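Uncharacterized protein Cgl0159 (Corynebacterium glutamicum, PDB 3FOK) is of unknown function but adopts a TIM-barrel fold, the architecture of its Cgl0159-like family. Local coordinates at residues A[4-9]-A[75-80]. Numbering follows the deposited sequence.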
loop_
_atom_site.group_PDB
_atom_site.type_symbol
_atom_site.label_atom_id
_atom_site.label_comp_id
_atom_site.label_asym_id
_atom_site.label_seq_id
_atom_site.Cartn_x
_atom_site.Cartn_y
_atom_site.Cartn_z
ATOM N N PRO A 4 9.890 -0.778 -49.221
ATOM C CA PRO A 4 9.406 -0.729 -47.838
ATOM C C PRO A 4 8.001 -1.291 -47.662
ATOM O O PRO A 4 7.150 -1.149 -48.541
ATOM C CB PRO A 4 9.472 0.758 -47.512
ATOM C CG PRO A 4 9.139 1.384 -48.829
ATOM C CD PRO A 4 9.995 0.580 -49.784
ATOM N N ILE A 5 7.763 -1.933 -46.523
ATOM C CA ILE A 5 6.453 -2.497 -46.237
ATOM C C ILE A 5 5.499 -1.376 -45.830
ATOM O O ILE A 5 4.297 -1.453 -46.083
ATOM C CB ILE A 5 6.525 -3.535 -45.100
ATOM C CG1 ILE A 5 7.451 -4.689 -45.497
ATOM C CG2 ILE A 5 5.129 -4.069 -44.791
ATOM C CD1 ILE A 5 6.891 -5.610 -46.571
ATOM N N ILE A 6 6.033 -0.329 -45.207
ATOM C CA ILE A 6 5.202 0.795 -44.783
ATOM C C ILE A 6 5.539 2.067 -45.551
ATOM O O ILE A 6 6.597 2.661 -45.358
ATOM C CB ILE A 6 5.361 1.088 -43.279
ATOM C CG1 ILE A 6 5.133 -0.188 -42.469
ATOM C CG2 ILE A 6 4.358 2.154 -42.855
ATOM C CD1 ILE A 6 5.287 -0.006 -40.971
ATOM N N SER A 7 4.628 2.480 -46.422
ATOM C CA SER A 7 4.822 3.683 -47.221
ATOM C C SER A 7 4.677 4.924 -46.358
ATOM O O SER A 7 3.922 4.931 -45.387
ATOM C CB SER A 7 3.786 3.749 -48.343
ATOM O OG SER A 7 2.486 3.970 -47.817
ATOM N N PRO A 8 5.406 5.997 -46.698
ATOM C CA PRO A 8 5.302 7.223 -45.908
ATOM C C PRO A 8 3.852 7.707 -45.832
ATOM O O PRO A 8 3.498 8.504 -44.960
ATOM C CB PRO A 8 6.229 8.196 -46.646
ATOM C CG PRO A 8 6.340 7.618 -48.037
ATOM C CD PRO A 8 6.398 6.142 -47.775
ATOM N N GLU A 9 3.016 7.207 -46.740
ATOM C CA GLU A 9 1.606 7.573 -46.754
ATOM C C GLU A 9 0.866 6.861 -45.627
ATOM O O GLU A 9 -0.064 7.413 -45.038
ATOM C CB GLU A 9 0.971 7.228 -48.104
ATOM C CG GLU A 9 1.333 8.210 -49.205
ATOM C CD GLU A 9 2.205 7.601 -50.284
ATOM O OE1 GLU A 9 3.202 6.933 -49.941
ATOM O OE2 GLU A 9 1.895 7.800 -51.478
ATOM N N ARG A 75 11.329 -2.333 -39.757
ATOM C CA ARG A 75 12.047 -3.579 -39.538
ATOM C C ARG A 75 11.089 -4.641 -39.005
ATOM O O ARG A 75 11.225 -5.821 -39.311
ATOM C CB ARG A 75 13.204 -3.339 -38.565
ATOM C CG ARG A 75 14.081 -2.161 -38.979
ATOM C CD ARG A 75 15.155 -1.848 -37.955
ATOM N NE ARG A 75 16.367 -2.626 -38.177
ATOM C CZ ARG A 75 17.391 -2.224 -38.923
ATOM N NH1 ARG A 75 17.360 -1.042 -39.520
ATOM N NH2 ARG A 75 18.446 -3.011 -39.078
HETATM N N MSE A 76 10.110 -4.208 -38.216
HETATM C CA MSE A 76 9.114 -5.115 -37.657
HETATM C C MSE A 76 8.184 -5.595 -38.767
HETATM O O MSE A 76 7.886 -6.787 -38.872
HETATM C CB MSE A 76 8.293 -4.411 -36.567
HETATM C CG MSE A 76 8.491 -4.971 -35.163
HETATM SE SE MSE A 76 8.018 -6.839 -35.010
HETATM C CE MSE A 76 9.652 -7.590 -35.683
ATOM N N ALA A 77 7.728 -4.656 -39.593
ATOM C CA ALA A 77 6.833 -4.970 -40.699
ATOM C C ALA A 77 7.472 -6.009 -41.612
ATOM O O ALA A 77 6.802 -6.930 -42.083
ATOM C CB ALA A 77 6.517 -3.711 -41.485
ATOM N N ILE A 78 8.771 -5.857 -41.857
ATOM C CA ILE A 78 9.496 -6.791 -42.707
ATOM C C ILE A 78 9.468 -8.179 -42.080
ATOM O O ILE A 78 9.099 -9.159 -42.730
ATOM C CB ILE A 78 10.965 -6.351 -42.893
ATOM C CG1 ILE A 78 11.017 -5.063 -43.719
ATOM C CG2 ILE A 78 11.764 -7.457 -43.569
ATOM C CD1 ILE A 78 12.413 -4.501 -43.892
ATOM N N ALA A 79 9.860 -8.256 -40.812
ATOM C CA ALA A 79 9.877 -9.523 -40.095
ATOM C C ALA A 79 8.509 -10.203 -40.154
ATOM O O ALA A 79 8.412 -11.390 -40.455
ATOM C CB ALA A 79 10.286 -9.296 -38.648
ATOM N N LEU A 80 7.451 -9.444 -39.878
ATOM C CA LEU A 80 6.094 -9.980 -39.891
ATOM C C LEU A 80 5.618 -10.425 -41.268
ATOM O O LEU A 80 4.695 -11.232 -41.374
ATOM C CB LEU A 80 5.102 -8.951 -39.337
ATOM C CG LEU A 80 5.160 -8.616 -37.845
ATOM C CD1 LEU A 80 4.078 -7.597 -37.516
ATOM C CD2 LEU A 80 4.967 -9.885 -37.019
#
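The backbone N of I6 is hydrogen-bonded to OE2 of E74, an acidic residue one turn before I78 on helix 69-81, and this polar tie fastens the N-terminal segment beside the helix. Between segments 4-9 and 75-80 themselves the contact is wholly apolar and centres on the methyl group of A77. I5 bears on that methyl from its branch point: CB and CG2 each lie 3.6 Å from A77 CB. With chi1 at -61°, CG2 stands anti to the backbone N and reaches A77, while the other branch crosses I78 obliquely, with I5 CG1 and I78 CG1 4.0 Å apart. The I5 side chain also touches E74 and S81 of helix 69-81. I6 approaches the same methyl with its longer branch; its chain is extended (chi2 179°), and CG1 and CD1 both sit 3.9 Å from A77 CB. The segment passes close to the helix here, with the CA atoms of I5 and A77 6.1 Å apart. Beyond I6 the chain leaves the helix, and S7 OG caps S10 N at the start of helix 8-20. On the barrel side, M76 and A79 pack against V47 of strand 44-48. The contact thus lays an N-terminal extension over the outer surface of helix 69-81, which links parallel strands 44-48 and 87-90 in a beta-alpha-beta crossover of the eight-stranded TIM barrel.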